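Side-chain contacts in phage terminase large subunit (Thermus phage P7426, PDB 7KS4), which probably acts as the ATP-driven motor that packages viral DNA into empty capsids and as the endonuclease that cuts the genome, the piece here being the ATPase domain: residues L188-F191 with Y192-L196; W236-E239 with R240-Y243. All blocks are in the same frame, centred on the assembly; numbering follows the deposited sequence.

Interaction 1 (L188-F191 with Y192-L196)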
# COMPACT_ATOMS: atom_id res chain seq x y z
N LEU A 188 -9.28 12.36 13.60
CA LEU A 188 -9.18 11.30 14.60
C LEU A 188 -10.28 10.27 14.32
O LEU A 188 -11.32 10.21 14.99
CB LEU A 188 -9.28 11.88 16.00
CG LEU A 188 -8.30 13.02 16.26
CD1 LEU A 188 -8.50 13.57 17.65
CD2 LEU A 188 -6.85 12.57 16.06
N ASN A 189 -10.02 9.44 13.31
CA ASN A 189 -10.93 8.38 12.91
C ASN A 189 -10.22 7.03 13.00
O ASN A 189 -9.19 6.92 13.68
CB ASN A 189 -11.46 8.63 11.50
CG ASN A 189 -10.38 8.57 10.44
OD1 ASN A 189 -9.21 8.28 10.71
ND2 ASN A 189 -10.76 8.87 9.21
N TRP A 190 -10.76 6.00 12.34
CA TRP A 190 -10.19 4.67 12.50
C TRP A 190 -8.73 4.61 12.06
O TRP A 190 -7.95 3.84 12.64
CB TRP A 190 -11.03 3.64 11.72
CG TRP A 190 -10.79 3.64 10.25
CD1 TRP A 190 -11.39 4.45 9.32
CD2 TRP A 190 -9.91 2.78 9.53
NE1 TRP A 190 -10.93 4.14 8.06
CE2 TRP A 190 -10.02 3.12 8.16
CE3 TRP A 190 -9.03 1.76 9.90
CZ2 TRP A 190 -9.29 2.47 7.16
CZ3 TRP A 190 -8.31 1.11 8.90
CH2 TRP A 190 -8.44 1.47 7.55
N PHE A 191 -8.34 5.40 11.06
CA PHE A 191 -6.96 5.37 10.59
C PHE A 191 -6.01 5.87 11.67
O PHE A 191 -4.90 5.35 11.83
CB PHE A 191 -6.82 6.20 9.32
CG PHE A 191 -5.41 6.30 8.80
CD1 PHE A 191 -4.84 5.26 8.09
CD2 PHE A 191 -4.66 7.45 9.01
CE1 PHE A 191 -3.55 5.35 7.61
CE2 PHE A 191 -3.37 7.55 8.53
CZ PHE A 191 -2.81 6.50 7.83
N TYR A 192 -6.44 6.89 12.43
CA TYR A 192 -5.67 7.36 13.57
C TYR A 192 -5.50 6.26 14.61
O TYR A 192 -4.40 6.07 15.16
CB TYR A 192 -6.36 8.57 14.18
CG TYR A 192 -5.91 8.90 15.58
CD1 TYR A 192 -4.62 9.37 15.82
CD2 TYR A 192 -6.77 8.76 16.66
CE1 TYR A 192 -4.20 9.68 17.11
CE2 TYR A 192 -6.37 9.06 17.94
CZ TYR A 192 -5.09 9.52 18.17
OH TYR A 192 -4.70 9.82 19.45
N GLU A 193 -6.57 5.54 14.91
CA GLU A 193 -6.49 4.45 15.89
C GLU A 193 -5.50 3.39 15.44
O GLU A 193 -4.65 2.96 16.23
CB GLU A 193 -7.87 3.84 16.09
CG GLU A 193 -8.87 4.86 16.57
CD GLU A 193 -10.28 4.35 16.58
OE1 GLU A 193 -10.54 3.26 16.01
OE2 GLU A 193 -11.12 5.05 17.18
N PHE A 194 -5.61 2.95 14.19
CA PHE A 194 -4.71 1.92 13.68
C PHE A 194 -3.28 2.42 13.65
O PHE A 194 -2.34 1.66 13.96
CB PHE A 194 -5.15 1.47 12.29
CG PHE A 194 -6.13 0.34 12.31
CD1 PHE A 194 -7.17 0.33 13.22
CD2 PHE A 194 -6.02 -0.71 11.41
CE1 PHE A 194 -8.08 -0.71 13.24
CE2 PHE A 194 -6.93 -1.76 11.43
CZ PHE A 194 -7.96 -1.76 12.34
N PHE A 195 -3.08 3.68 13.28
CA PHE A 195 -1.74 4.26 13.32
C PHE A 195 -1.15 4.14 14.72
O PHE A 195 -0.01 3.69 14.89
CB PHE A 195 -1.79 5.72 12.89
CG PHE A 195 -0.47 6.41 12.99
CD1 PHE A 195 0.44 6.36 11.95
CD2 PHE A 195 -0.10 7.07 14.15
CE1 PHE A 195 1.67 6.98 12.05
CE2 PHE A 195 1.12 7.69 14.25
CZ PHE A 195 2.01 7.64 13.20
N LEU A 196 -1.91 4.53 15.73
CA LEU A 196 -1.38 4.53 17.09
C LEU A 196 -1.04 3.12 17.56
O LEU A 196 -0.10 2.95 18.35
CB LEU A 196 -2.39 5.18 18.03
CG LEU A 196 -1.85 6.04 19.17
CD1 LEU A 196 -1.02 7.19 18.65
CD2 LEU A 196 -3.00 6.55 20.03
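The capped first turn of helix 190-197, which packs on the central sheet of this P-loop ATPase domain, brings Leu188 against Tyr192 and Trp190 against Phe194. Asn189 is the N-cap, and Asn189 OD1 takes a weak bond from Phe191 N at 3.0 Å, while the carbonyl O of Asn189 accepts the first regular helical bond, from Glu193 N. The next bond, Phe194 N to Trp190 O, is nearly straight.

Trp190 and Phe194, one turn apart, form a T-shaped pair: the CE3-CZ3 edge of the indole points at the phenyl face, with the centroids of the Trp190 six-membered ring and the Phe194 ring 5.2 Å apart and the planes at 81°. Trp190 can present that edge because its CG sits between backbone N and carbonyl carbon (chi1 77°), and a bond from NE1 to Ile159 O helps fix how the indole is turned. Trp164 meets both rings of the pair. Phe191 leaves the helix on another side, reaching Val39, Cys41 and Ile181 on strands 37-42 and 178-183; its side chain comes within about 7 Å of that of Lys48, a residue of the ADP and magnesium site.

Tyr192, whose OH bonds to Pro208 O, offers a ring face to the residue just before the cap: Leu188 CD2 stands 3.7 Å from the centroid of the Tyr192 ring, only 7° off its normal, a CH-pi contact.

Interaction 2 (W236-E239 with R240-Y243). With SO4 (sulfate ion), chain H.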
# COMPACT_ATOMS: atom_id res chain seq x y z
N TRP A 236 9.05 25.76 0.09
CA TRP A 236 7.92 25.89 -0.82
C TRP A 236 6.62 25.46 -0.14
O TRP A 236 5.61 26.15 -0.23
CB TRP A 236 8.16 25.08 -2.09
CG TRP A 236 6.98 25.13 -3.02
CD1 TRP A 236 6.65 26.15 -3.87
CD2 TRP A 236 5.98 24.12 -3.19
NE1 TRP A 236 5.49 25.83 -4.55
CE2 TRP A 236 5.07 24.60 -4.15
CE3 TRP A 236 5.77 22.86 -2.62
CZ2 TRP A 236 3.96 23.85 -4.56
CZ3 TRP A 236 4.66 22.13 -3.02
CH2 TRP A 236 3.78 22.62 -3.99
N TYR A 237 6.65 24.32 0.57
CA TYR A 237 5.46 23.89 1.33
C TYR A 237 5.01 24.97 2.30
O TYR A 237 3.82 25.29 2.38
CB TYR A 237 5.75 22.60 2.10
CG TYR A 237 5.99 21.37 1.27
CD1 TYR A 237 5.14 21.02 0.25
CD2 TYR A 237 7.09 20.56 1.53
CE1 TYR A 237 5.37 19.88 -0.51
CE2 TYR A 237 7.33 19.43 0.77
CZ TYR A 237 6.47 19.10 -0.24
OH TYR A 237 6.72 17.97 -0.99
N MET A 238 5.95 25.52 3.07
CA MET A 238 5.60 26.52 4.07
C MET A 238 5.00 27.75 3.41
O MET A 238 4.05 28.35 3.94
CB MET A 238 6.83 26.88 4.90
CG MET A 238 7.36 25.74 5.77
SD MET A 238 6.09 25.11 6.90
CE MET A 238 6.94 23.79 7.77
N GLU A 239 5.53 28.15 2.25
CA GLU A 239 5.06 29.37 1.61
C GLU A 239 3.70 29.20 0.95
O GLU A 239 3.04 30.20 0.65
CB GLU A 239 6.12 29.85 0.61
CG GLU A 239 7.40 30.31 1.30
CD GLU A 239 8.44 30.89 0.35
OE1 GLU A 239 8.10 31.18 -0.82
OE2 GLU A 239 9.59 31.05 0.79
N ARG A 240 3.25 27.96 0.75
CA ARG A 240 1.88 27.73 0.30
C ARG A 240 0.84 28.07 1.35
O ARG A 240 -0.34 28.22 1.01
CB ARG A 240 1.67 26.27 -0.10
CG ARG A 240 2.48 25.80 -1.27
CD ARG A 240 1.92 24.50 -1.81
NE ARG A 240 0.64 24.67 -2.50
CZ ARG A 240 0.05 23.76 -3.27
NH1 ARG A 240 0.63 22.58 -3.47
NH2 ARG A 240 -1.12 24.02 -3.84
N ARG A 241 1.23 28.18 2.62
CA ARG A 241 0.24 28.49 3.65
C ARG A 241 -0.42 29.85 3.42
O ARG A 241 -1.44 30.13 4.06
CB ARG A 241 0.90 28.45 5.02
CG ARG A 241 1.38 27.05 5.41
CD ARG A 241 2.07 27.05 6.75
NE ARG A 241 3.31 27.81 6.74
CZ ARG A 241 4.06 28.06 7.81
NH1 ARG A 241 3.69 27.60 9.00
NH2 ARG A 241 5.18 28.76 7.71
N LEU A 242 0.13 30.68 2.53
CA LEU A 242 -0.53 31.94 2.18
C LEU A 242 -1.91 31.72 1.60
O LEU A 242 -2.81 32.54 1.81
CB LEU A 242 0.31 32.74 1.18
CG LEU A 242 1.56 33.48 1.64
CD1 LEU A 242 1.94 34.53 0.59
CD2 LEU A 242 1.40 34.14 3.00
N TYR A 243 -2.10 30.63 0.85
CA TYR A 243 -3.36 30.42 0.14
C TYR A 243 -3.97 29.05 0.39
O TYR A 243 -5.00 28.74 -0.22
CB TYR A 243 -3.16 30.64 -1.37
CG TYR A 243 -2.17 29.72 -2.05
CD1 TYR A 243 -2.60 28.53 -2.63
CD2 TYR A 243 -0.83 30.06 -2.16
CE1 TYR A 243 -1.71 27.69 -3.27
CE2 TYR A 243 0.07 29.23 -2.80
CZ TYR A 243 -0.38 28.04 -3.36
OH TYR A 243 0.50 27.19 -4.00
S SO4 H . -1.41 19.99 -5.37
O1 SO4 H . -1.22 21.31 -5.97
O2 SO4 H . -0.79 18.98 -6.22
O3 SO4 H . -2.84 19.72 -5.25
O4 SO4 H . -0.79 19.95 -4.05
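This is a surface contact where helix 234-239 runs into residues 240-243, and Trp236 and Met238 are met by two arginines that follow, Arg240 and Arg241. Arg240 lays its aliphatic part over the indole: Arg240 CD lies 3.6 Å from the centroid of the six-membered ring of Trp236, a CH-pi contact shifted toward the ring's rim. A bend at chi3 (71°) then carries the guanidinium past Trp236 CH2, its plane 47° from that of the indole. Beyond the ring, Arg240 NH1 donates to O4 of a sulfate at 3.0 Å, and NH1 and NH2 both make weak bonds to sulfate O1. The sulfate probably comes from the crystallisation liquor.

Arg241 turns back toward Met238. Arg241 NE gives a bond to Met238 O, 2.9 Å long and 163° at the hydrogen, in the carbonyl plane and on a lone pair. Arg241 N reaches Met238 O from above that plane, at 3.1 Å, so one residue supplies both donors. With NE held, the guanidinium places one face against the thioether, Met238 SD lying 3.7 Å from Arg241 CZ.

Around this contact, Arg241 makes a cation-pi contact with Phe249 of helix 246-252, Met238 rests on Trp227 of helix 226-229, and Tyr237 packs on that same helix and meets the ring of Tyr253, just beyond helix 246-252.

Followed from the N terminus, the two contacts come in series: interaction 1 is complete before interaction 2 begins, and they neither nest nor cross. Each closes only a local turn. Residues 188-196 start helix 190-197 soon after strand 178-183, and that helix lies over strands 37-42 and 178-183 close to the nucleotide site. The chain then passes through strand 219-224, at one edge of the sheet, and helix 226-229 before residues 236-243 carry the chain from helix 234-239 toward helix 246-252. Interactions 1 and 2 do not touch, the nearest atoms of the two being about 17 Å apart. Interaction 1 thus belongs to a helix packed on the sheet, interaction 2 to the C-terminal helices.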